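Local coordinates for protein ZmpA Glycopeptidase (PDB 6XSX) that acts as an M60-family metalloprotease, probably cutting the peptide backbone of glycosylated proteins, and is represented here by its catalytic module, at residues N315-N320 / A434-Y439; L302-E307 / P354-Q359; L321-I326 / F492-N497. All blocks are in the same frame, centred on the assembly; numbering follows the deposited sequence.

Contact 1. Residues N315-N320 / A434-Y439; sequences NITRQN and ANDKMY. With EDO (1,2-ethanediol), chain E.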
loop_
_atom_site.group_PDB
_atom_site.type_symbol
_atom_site.label_atom_id
_atom_site.label_comp_id
_atom_site.label_asym_id
_atom_site.label_seq_id
_atom_site.Cartn_x
_atom_site.Cartn_y
_atom_site.Cartn_z
ATOM N N ASN A 315 10.236 7.303 -2.425
ATOM C CA ASN A 315 9.902 8.588 -1.835
ATOM C C ASN A 315 11.084 9.090 -1.007
ATOM O O ASN A 315 11.313 10.292 -0.890
ATOM C CB ASN A 315 8.649 8.485 -0.964
ATOM C CG ASN A 315 7.882 9.785 -0.851
ATOM O OD1 ASN A 315 8.180 10.757 -1.546
ATOM N ND2 ASN A 315 6.868 9.794 0.002
ATOM N N ILE A 316 11.854 8.154 -0.447
ATOM C CA ILE A 316 12.988 8.556 0.365
ATOM C C ILE A 316 14.009 9.288 -0.512
ATOM O O ILE A 316 14.610 10.271 -0.071
ATOM C CB ILE A 316 13.556 7.385 1.194
ATOM C CG1 ILE A 316 12.477 6.807 2.120
ATOM C CG2 ILE A 316 14.773 7.844 1.977
ATOM C CD1 ILE A 316 12.902 5.591 2.921
ATOM N N THR A 317 14.168 8.848 -1.768
ATOM C CA THR A 317 14.986 9.601 -2.715
ATOM C C THR A 317 14.259 10.884 -3.114
ATOM O O THR A 317 14.858 11.957 -3.148
ATOM C CB THR A 317 15.376 8.760 -3.936
ATOM O OG1 THR A 317 16.258 7.736 -3.472
ATOM C CG2 THR A 317 16.057 9.564 -5.027
ATOM N N ARG A 318 12.959 10.764 -3.401
ATOM C CA ARG A 318 12.178 11.884 -3.901
ATOM C C ARG A 318 12.249 13.052 -2.914
ATOM O O ARG A 318 12.394 14.191 -3.338
ATOM C CB ARG A 318 10.769 11.418 -4.291
ATOM C CG ARG A 318 9.961 12.426 -5.097
ATOM C CD ARG A 318 8.702 11.839 -5.724
ATOM N NE ARG A 318 7.774 11.182 -4.801
ATOM C CZ ARG A 318 7.664 9.862 -4.652
ATOM N NH1 ARG A 318 6.784 9.358 -3.801
ATOM N NH2 ARG A 318 8.428 9.046 -5.359
ATOM N N GLN A 319 12.204 12.769 -1.604
ATOM C CA GLN A 319 12.285 13.814 -0.591
ATOM C C GLN A 319 13.736 14.126 -0.208
ATOM O O GLN A 319 13.964 14.810 0.784
ATOM C CB GLN A 319 11.505 13.435 0.674
ATOM C CG GLN A 319 10.069 12.983 0.436
ATOM C CD GLN A 319 9.226 14.022 -0.259
ATOM O OE1 GLN A 319 8.705 13.794 -1.350
ATOM N NE2 GLN A 319 9.098 15.182 0.362
ATOM N N ASN A 320 14.715 13.615 -0.967
ATOM C CA ASN A 320 16.121 13.952 -0.770
ATOM C C ASN A 320 16.595 13.619 0.648
ATOM O O ASN A 320 17.499 14.276 1.161
ATOM C CB ASN A 320 16.395 15.447 -1.000
ATOM C CG ASN A 320 15.983 15.989 -2.355
ATOM O OD1 ASN A 320 16.089 15.307 -3.371
ATOM N ND2 ASN A 320 15.541 17.239 -2.392
ATOM N N ALA A 434 22.772 1.355 3.212
ATOM C CA ALA A 434 21.837 0.974 2.161
ATOM C C ALA A 434 21.062 2.201 1.688
ATOM O O ALA A 434 20.693 3.052 2.499
ATOM C CB ALA A 434 20.879 -0.100 2.635
ATOM N N ASN A 435 20.830 2.268 0.372
ATOM C CA ASN A 435 20.047 3.332 -0.245
ATOM C C ASN A 435 19.512 2.848 -1.593
ATOM O O ASN A 435 19.901 1.785 -2.074
ATOM C CB ASN A 435 20.832 4.648 -0.317
ATOM C CG ASN A 435 21.970 4.605 -1.311
ATOM O OD1 ASN A 435 21.739 4.719 -2.510
ATOM N ND2 ASN A 435 23.196 4.431 -0.832
ATOM N N ASP A 436 18.616 3.643 -2.189
ATOM C CA ASP A 436 17.873 3.292 -3.386
ATOM C C ASP A 436 18.774 2.958 -4.574
ATOM O O ASP A 436 18.321 2.256 -5.478
ATOM C CB ASP A 436 16.813 4.347 -3.735
ATOM C CG ASP A 436 15.703 4.460 -2.702
ATOM O OD1 ASP A 436 15.527 3.522 -1.921
ATOM O OD2 ASP A 436 15.042 5.497 -2.669
ATOM N N LYS A 437 20.030 3.435 -4.591
ATOM C CA LYS A 437 20.918 3.106 -5.704
ATOM C C LYS A 437 21.063 1.591 -5.866
ATOM O O LYS A 437 21.304 1.107 -6.971
ATOM C CB LYS A 437 22.282 3.794 -5.589
ATOM C CG LYS A 437 22.231 5.309 -5.709
ATOM C CD LYS A 437 23.535 5.919 -6.184
ATOM C CE LYS A 437 23.931 5.457 -7.570
ATOM N NZ LYS A 437 25.251 6.007 -7.957
ATOM N N MET A 438 20.860 0.851 -4.770
ATOM C CA MET A 438 21.017 -0.599 -4.757
ATOM C C MET A 438 20.083 -1.267 -5.774
ATOM O O MET A 438 20.437 -2.309 -6.310
ATOM C CB MET A 438 20.772 -1.187 -3.361
ATOM C CG MET A 438 21.897 -0.891 -2.364
ATOM S SD MET A 438 21.381 -1.243 -0.656
ATOM C CE MET A 438 21.188 -3.024 -0.751
ATOM N N TYR A 439 18.908 -0.670 -6.049
ATOM C CA TYR A 439 18.063 -1.162 -7.132
ATOM C C TYR A 439 18.141 -0.274 -8.375
ATOM O O TYR A 439 18.047 -0.787 -9.493
ATOM C CB TYR A 439 16.629 -1.469 -6.683
ATOM C CG TYR A 439 15.766 -0.273 -6.357
ATOM C CD1 TYR A 439 15.648 0.178 -5.052
ATOM C CD2 TYR A 439 15.059 0.402 -7.340
ATOM C CE1 TYR A 439 14.855 1.267 -4.727
ATOM C CE2 TYR A 439 14.257 1.495 -7.036
ATOM C CZ TYR A 439 14.153 1.927 -5.721
ATOM O OH TYR A 439 13.356 2.991 -5.388
HETATM C C1 EDO E . 28.160 7.347 -5.694
HETATM O O1 EDO E . 27.023 6.526 -5.905
HETATM C C2 EDO E . 28.429 8.319 -6.784
HETATM O O2 EDO E . 27.786 7.989 -7.985
#
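Thr317 and Asp436 meet through one short bond: the hydroxyl OG1 of Thr317 donates to OD2 of Asp436 at 2.7 Å. The two side chains run past each other in opposite senses, and the hydroxyl reaches OD2 on its anti side, 27° out of the carboxylate plane. Thr317 can do this because its OG1 lies beside its own backbone N, opposite the carbonyl carbon (chi1 -67°), while the methyl CG2 points anti to the backbone N. This is the tight part of the contact. OD2 of Asp436 is also bonded to Ser314 OG, its strongest partner, and to Trp322 NE1, while OD1 takes Trp356 NE1. A buried carboxylate with so many donors around it probably stays ionised. Ile316, on the same turn, packs its side chain against Trp322 and Trp356. Arg318 reaches back to helix 301-309 and pairs with Glu307 in a salt bridge.

The outer side is looser. The Lys437 chain leads away from helix 315-318, bends at its third torsion, and its NZ donates to O1 of a bound ethanediol at 2.8 Å, probably taken up from the crystallisation liquor.

The contact lies between the closing turn of one short helix and the opening turn of another. Helix 315-318 closes in a Schellman motif, with Asn320, at positive phi, as its C-prime residue and Leu321 N bonded to Ile316 O. In the other segment, Asn435 OD1 accepts from Lys437 N at 3.0 Å, and Asn435 N makes a weak bond to Met438 SD at 3.7 Å, giving the capping box that opens helix 437-440.

Contact 2. Residues L302-E307 / P354-Q359; sequences LPLHFE and PLWQLQ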
loop_
_atom_site.group_PDB
_atom_site.type_symbol
_atom_site.label_atom_id
_atom_site.label_comp_id
_atom_site.label_asym_id
_atom_site.label_seq_id
_atom_site.Cartn_x
_atom_site.Cartn_y
_atom_site.Cartn_z
ATOM N N LEU A 302 4.865 -0.349 2.200
ATOM C CA LEU A 302 4.103 -0.821 1.052
ATOM C C LEU A 302 4.316 0.093 -0.157
ATOM O O LEU A 302 4.761 -0.378 -1.204
ATOM C CB LEU A 302 2.619 -1.056 1.383
ATOM C CG LEU A 302 1.802 -1.646 0.227
ATOM C CD1 LEU A 302 2.243 -3.070 -0.101
ATOM C CD2 LEU A 302 0.307 -1.616 0.511
ATOM N N PRO A 303 4.005 1.412 -0.102
ATOM C CA PRO A 303 4.269 2.276 -1.253
ATOM C C PRO A 303 5.738 2.265 -1.698
ATOM O O PRO A 303 6.005 2.295 -2.899
ATOM C CB PRO A 303 3.717 3.647 -0.826
ATOM C CG PRO A 303 3.675 3.585 0.696
ATOM C CD PRO A 303 3.349 2.137 1.001
ATOM N N LEU A 304 6.684 2.166 -0.744
ATOM C CA LEU A 304 8.103 2.113 -1.094
ATOM C C LEU A 304 8.400 0.886 -1.959
ATOM O O LEU A 304 9.135 0.995 -2.933
ATOM C CB LEU A 304 8.986 2.128 0.160
ATOM C CG LEU A 304 9.010 3.430 0.962
ATOM C CD1 LEU A 304 9.678 3.219 2.314
ATOM C CD2 LEU A 304 9.701 4.549 0.205
ATOM N N HIS A 305 7.811 -0.266 -1.604
ATOM C CA HIS A 305 8.009 -1.516 -2.326
ATOM C C HIS A 305 7.506 -1.391 -3.759
ATOM O O HIS A 305 8.205 -1.798 -4.697
ATOM C CB HIS A 305 7.362 -2.691 -1.576
ATOM C CG HIS A 305 7.316 -3.989 -2.313
ATOM N ND1 HIS A 305 8.445 -4.740 -2.577
ATOM C CD2 HIS A 305 6.269 -4.699 -2.793
ATOM C CE1 HIS A 305 8.099 -5.857 -3.188
ATOM N NE2 HIS A 305 6.762 -5.846 -3.352
ATOM N N PHE A 306 6.310 -0.795 -3.906
ATOM C CA PHE A 306 5.673 -0.614 -5.198
ATOM C C PHE A 306 6.494 0.333 -6.068
ATOM O O PHE A 306 6.500 0.183 -7.288
ATOM C CB PHE A 306 4.178 -0.293 -5.056
ATOM C CG PHE A 306 3.301 -1.521 -5.113
ATOM C CD1 PHE A 306 2.897 -2.050 -6.332
ATOM C CD2 PHE A 306 2.913 -2.177 -3.954
ATOM C CE1 PHE A 306 2.114 -3.198 -6.387
ATOM C CE2 PHE A 306 2.134 -3.325 -4.007
ATOM C CZ PHE A 306 1.727 -3.827 -5.226
ATOM N N GLU A 307 7.183 1.288 -5.426
ATOM C CA GLU A 307 8.144 2.138 -6.113
ATOM C C GLU A 307 9.323 1.298 -6.610
ATOM O O GLU A 307 9.705 1.382 -7.780
ATOM C CB GLU A 307 8.587 3.279 -5.195
ATOM C CG GLU A 307 7.609 4.439 -5.214
ATOM C CD GLU A 307 7.836 5.531 -4.185
ATOM O OE1 GLU A 307 8.456 5.242 -3.126
ATOM O OE2 GLU A 307 7.379 6.663 -4.442
ATOM N N PRO A 354 15.384 2.848 8.606
ATOM C CA PRO A 354 16.157 1.667 9.004
ATOM C C PRO A 354 15.567 0.332 8.545
ATOM O O PRO A 354 16.303 -0.627 8.295
ATOM C CB PRO A 354 16.172 1.744 10.544
ATOM C CG PRO A 354 15.003 2.653 10.889
ATOM C CD PRO A 354 14.983 3.666 9.765
ATOM N N LEU A 355 14.233 0.285 8.469
ATOM C CA LEU A 355 13.502 -0.911 8.080
ATOM C C LEU A 355 13.564 -1.063 6.563
ATOM O O LEU A 355 13.733 -2.168 6.052
ATOM C CB LEU A 355 12.050 -0.805 8.566
ATOM C CG LEU A 355 11.869 -0.836 10.088
ATOM C CD1 LEU A 355 10.437 -0.493 10.479
ATOM C CD2 LEU A 355 12.265 -2.181 10.669
ATOM N N TRP A 356 13.417 0.058 5.853
ATOM C CA TRP A 356 13.515 0.062 4.403
ATOM C C TRP A 356 14.896 -0.433 3.959
ATOM O O TRP A 356 15.010 -1.216 3.013
ATOM C CB TRP A 356 13.185 1.453 3.848
ATOM C CG TRP A 356 13.273 1.533 2.354
ATOM C CD1 TRP A 356 14.069 2.362 1.618
ATOM C CD2 TRP A 356 12.556 0.721 1.406
ATOM N NE1 TRP A 356 13.869 2.148 0.281
ATOM C CE2 TRP A 356 12.963 1.134 0.119
ATOM C CE3 TRP A 356 11.607 -0.306 1.513
ATOM C CZ2 TRP A 356 12.455 0.553 -1.045
ATOM C CZ3 TRP A 356 11.109 -0.885 0.360
ATOM C CH2 TRP A 356 11.529 -0.458 -0.902
ATOM N N GLN A 357 15.943 0.028 4.655
ATOM C CA GLN A 357 17.317 -0.366 4.368
ATOM C C GLN A 357 17.490 -1.879 4.483
ATOM O O GLN A 357 18.148 -2.487 3.639
ATOM C CB GLN A 357 18.294 0.331 5.315
ATOM C CG GLN A 357 18.427 1.821 5.063
ATOM C CD GLN A 357 19.501 2.443 5.918
ATOM O OE1 GLN A 357 19.568 2.213 7.122
ATOM N NE2 GLN A 357 20.352 3.246 5.292
ATOM N N LEU A 358 16.931 -2.475 5.545
ATOM C CA LEU A 358 17.005 -3.919 5.735
ATOM C C LEU A 358 16.290 -4.640 4.595
ATOM O O LEU A 358 16.712 -5.724 4.209
ATOM C CB LEU A 358 16.421 -4.314 7.097
ATOM C CG LEU A 358 17.162 -3.766 8.321
ATOM C CD1 LEU A 358 16.434 -4.108 9.620
ATOM C CD2 LEU A 358 18.607 -4.254 8.372
ATOM N N GLN A 359 15.229 -4.021 4.052
ATOM C CA GLN A 359 14.445 -4.597 2.966
ATOM C C GLN A 359 15.185 -4.444 1.635
ATOM O O GLN A 359 15.095 -5.310 0.768
ATOM C CB GLN A 359 13.057 -3.959 2.896
ATOM C CG GLN A 359 12.192 -4.457 1.743
ATOM C CD GLN A 359 11.779 -5.908 1.870
ATOM O OE1 GLN A 359 11.848 -6.510 2.937
ATOM N NE2 GLN A 359 11.359 -6.491 0.766
HETATM O O HOH W 1 11.389 -4.492 -1.845
#
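Leu304 lays its CB over the six-membered ring of Trp356, 3.6 Å from the ring centroid and only 9° off the ring normal, a CH-pi contact. The same side chain continues along the indole: with CG beside the backbone N and anti to the carbonyl carbon (chi1 -69°), its CD1 lies by the CG-CD2 bond, 3.9 Å from Trp356 CD2. Trp356 reaches across because its CG stands opposite the backbone N (chi1 180°), which carries the indole across to helix 301-309; the far corner CH2 ends 3.5 Å from the backbone O of Leu304. Helices 301-309 and 347-361 are thus joined within the M60 peptidase domain. The first of them also packs on helix 277-286, which carries an HExxH sequence consistent with the zinc-binding motif of such peptidases, though no metal is bound to it here. Beside the ring a water bridges the two helices: it lies at the edge of the His305 imidazole, in plane, 3.0 Å from ND1, and accepts from Gln359 NE2 at 3.3 Å. His305 is held at its other nitrogen by Glu219, and the Gln359 amide by Trp366 N and Lys363 O, which fixes the rotation of both groups.

Contact 3. Residues L321-I326 / F492-N497; sequences LWERNI and FTSTNN. With EDO (1,2-ethanediol), chain E.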
loop_
_atom_site.group_PDB
_atom_site.type_symbol
_atom_site.label_atom_id
_atom_site.label_comp_id
_atom_site.label_asym_id
_atom_site.label_seq_id
_atom_site.Cartn_x
_atom_site.Cartn_y
_atom_site.Cartn_z
ATOM N N LEU A 321 15.992 12.605 1.284
ATOM C CA LEU A 321 16.225 12.354 2.698
ATOM C C LEU A 321 17.487 11.523 2.928
ATOM O O LEU A 321 18.078 11.589 4.003
ATOM C CB LEU A 321 15.002 11.665 3.313
ATOM C CG LEU A 321 13.744 12.530 3.423
ATOM C CD1 LEU A 321 12.625 11.760 4.112
ATOM C CD2 LEU A 321 14.032 13.830 4.169
ATOM N N TRP A 322 17.872 10.708 1.942
ATOM C CA TRP A 322 19.111 9.955 2.070
ATOM C C TRP A 322 20.247 10.926 2.385
ATOM O O TRP A 322 20.974 10.729 3.360
ATOM C CB TRP A 322 19.420 9.143 0.807
ATOM C CG TRP A 322 18.466 8.037 0.459
ATOM C CD1 TRP A 322 17.748 7.922 -0.698
ATOM C CD2 TRP A 322 18.163 6.861 1.232
ATOM N NE1 TRP A 322 17.024 6.762 -0.707
ATOM C CE2 TRP A 322 17.257 6.087 0.467
ATOM C CE3 TRP A 322 18.575 6.377 2.482
ATOM C CZ2 TRP A 322 16.749 4.869 0.921
ATOM C CZ3 TRP A 322 18.074 5.170 2.927
ATOM C CH2 TRP A 322 17.174 4.427 2.154
ATOM N N GLU A 323 20.346 11.992 1.577
ATOM C CA GLU A 323 21.457 12.932 1.653
ATOM C C GLU A 323 21.241 13.982 2.748
ATOM O O GLU A 323 22.202 14.412 3.386
ATOM C CB GLU A 323 21.736 13.567 0.283
ATOM C CG GLU A 323 22.245 12.582 -0.769
ATOM C CD GLU A 323 23.574 11.900 -0.460
ATOM O OE1 GLU A 323 24.514 12.601 -0.066
ATOM O OE2 GLU A 323 23.677 10.664 -0.618
ATOM N N ARG A 324 19.992 14.415 2.958
ATOM C CA ARG A 324 19.717 15.494 3.897
ATOM C C ARG A 324 19.733 15.003 5.344
ATOM O O ARG A 324 20.000 15.781 6.258
ATOM C CB ARG A 324 18.340 16.116 3.643
ATOM C CG ARG A 324 18.306 17.130 2.508
ATOM C CD ARG A 324 16.893 17.644 2.318
ATOM N NE ARG A 324 16.915 18.726 1.349
ATOM C CZ ARG A 324 15.878 19.502 1.033
ATOM N NH1 ARG A 324 14.707 19.335 1.629
ATOM N NH2 ARG A 324 16.024 20.454 0.126
ATOM N N ASN A 325 19.419 13.721 5.555
ATOM C CA ASN A 325 19.009 13.258 6.870
ATOM C C ASN A 325 19.742 11.979 7.262
ATOM O O ASN A 325 20.425 11.946 8.285
ATOM C CB ASN A 325 17.505 12.983 6.927
ATOM C CG ASN A 325 16.702 14.148 7.462
ATOM O OD1 ASN A 325 16.331 14.152 8.639
ATOM N ND2 ASN A 325 16.427 15.131 6.612
ATOM N N ILE A 326 19.546 10.922 6.463
ATOM C CA ILE A 326 19.785 9.562 6.913
ATOM C C ILE A 326 21.281 9.279 6.883
ATOM O O ILE A 326 21.864 8.940 7.907
ATOM C CB ILE A 326 18.974 8.549 6.071
ATOM C CG1 ILE A 326 17.468 8.803 6.195
ATOM C CG2 ILE A 326 19.331 7.117 6.459
ATOM C CD1 ILE A 326 16.648 8.351 5.010
ATOM N N PHE A 492 29.147 9.797 4.705
ATOM C CA PHE A 492 28.867 8.886 3.612
ATOM C C PHE A 492 27.854 9.552 2.696
ATOM O O PHE A 492 26.816 10.025 3.157
ATOM C CB PHE A 492 28.261 7.570 4.106
ATOM C CG PHE A 492 27.932 6.588 3.006
ATOM C CD1 PHE A 492 26.734 6.670 2.309
ATOM C CD2 PHE A 492 28.818 5.573 2.674
ATOM C CE1 PHE A 492 26.426 5.763 1.303
ATOM C CE2 PHE A 492 28.511 4.663 1.669
ATOM C CZ PHE A 492 27.316 4.758 0.987
ATOM N N THR A 493 28.161 9.558 1.396
ATOM C CA THR A 493 27.248 10.132 0.430
ATOM C C THR A 493 27.030 9.129 -0.692
ATOM O O THR A 493 27.955 8.403 -1.071
ATOM C CB THR A 493 27.774 11.462 -0.120
ATOM O OG1 THR A 493 26.773 11.929 -1.025
ATOM C CG2 THR A 493 29.100 11.325 -0.838
ATOM N N SER A 494 25.798 9.114 -1.208
ATOM C CA SER A 494 25.459 8.308 -2.367
ATOM C C SER A 494 25.737 9.098 -3.648
ATOM O O SER A 494 25.482 8.606 -4.743
ATOM C CB SER A 494 24.028 7.816 -2.291
ATOM O OG SER A 494 23.101 8.876 -2.492
ATOM N N THR A 495 26.295 10.311 -3.511
ATOM C CA THR A 495 26.593 11.157 -4.663
ATOM C C THR A 495 28.084 11.078 -5.000
ATOM O O THR A 495 28.848 10.405 -4.303
ATOM C CB THR A 495 26.161 12.614 -4.427
ATOM O OG1 THR A 495 27.087 13.201 -3.507
ATOM C CG2 THR A 495 24.742 12.749 -3.912
ATOM N N ASN A 496 28.481 11.793 -6.065
ATOM C CA ASN A 496 29.861 11.840 -6.532
ATOM C C ASN A 496 30.642 12.966 -5.851
ATOM O O ASN A 496 31.746 13.278 -6.278
ATOM C CB ASN A 496 29.954 11.960 -8.062
ATOM C CG ASN A 496 29.328 13.224 -8.626
ATOM O OD1 ASN A 496 29.029 14.173 -7.902
ATOM N ND2 ASN A 496 29.113 13.251 -9.930
ATOM N N ASN A 497 30.094 13.574 -4.793
ATOM C CA ASN A 497 30.809 14.681 -4.172
ATOM C C ASN A 497 30.474 14.786 -2.687
ATOM O O ASN A 497 29.321 14.633 -2.294
ATOM C CB ASN A 497 30.538 16.006 -4.896
ATOM C CG ASN A 497 31.481 17.104 -4.457
ATOM O OD1 ASN A 497 31.188 17.838 -3.517
ATOM N ND2 ASN A 497 32.635 17.192 -5.097
HETATM C C1 EDO E . 28.160 7.347 -5.694
HETATM O O1 EDO E . 27.023 6.526 -5.905
HETATM C C2 EDO E . 28.429 8.319 -6.784
HETATM O O2 EDO E . 27.786 7.989 -7.985
#
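The carboxylate of Glu323 is gripped by three donors from Thr493 and Ser494. Thr493 OG1 gives a very short bond of 2.5 Å to Glu323 OE1, arriving from above the carboxylate plane, 35° out of it. Glu323 OE2 takes two more: the hydroxyl OG of Ser494 at 2.7 Å on the anti side, and the backbone N of Ser494, also at 2.7 Å, on the syn side. Together they fix the tilt of the group, and three donors would probably favour the charged form.

Two successive ST turns build this donor site, where strand 488-493 of the C-terminal antiparallel sheet runs out into a loop. In the first, Thr493 OG1 accepts from Thr495 N at 3.0 Å; in the second, Thr495 OG1 accepts from Asn497 N at 3.3 Å. The turns are linked, since Thr495 OG1 also donates to Thr493 OG1 at 2.8 Å. The hydroxyl that holds Glu323 is therefore itself positioned by the loop behind it.

Glu323 gets there from helix 321-331 with its chain folded at the second torsion (chi2 -62°), which brings the carboxylate onto the loop. Its helix has a wider pi-type turn here, with Leu321 O accepting from both Asn325 N and Ile326 N. Packing around these bonds is modest: the methyl CG2 of Thr495 lies 3.7 Å from Glu323 CD, the two side chains crossing at a slant. Further along the helix, Leu327 touches Ser494 and Phe492, and the Phe492 ring stacks with Tyr433. At the peptide joining Ser494 to Thr495, O1 of the bound ethanediol donates to Ser494 O at 2.8 Å.

In the fold
Contact 2 is the most central and apolar, an aromatic ring lying under a leucine between two helices of the peptidase domain. Contact 1, about 10 Å away between centres, is also buried but rests on a carboxylate. Contact 3 lies farthest from the centre of the chain, where a glutamate on a helix takes hydroxyl and backbone donors at the end of a strand of the C-terminal sheet, in a partly buried contact. Their first segments come from helices that succeed one another, 301-309, 315-318 and 321-331. Asp436 links the three contacts through Trp356 and Trp322, whose indoles pack on each other.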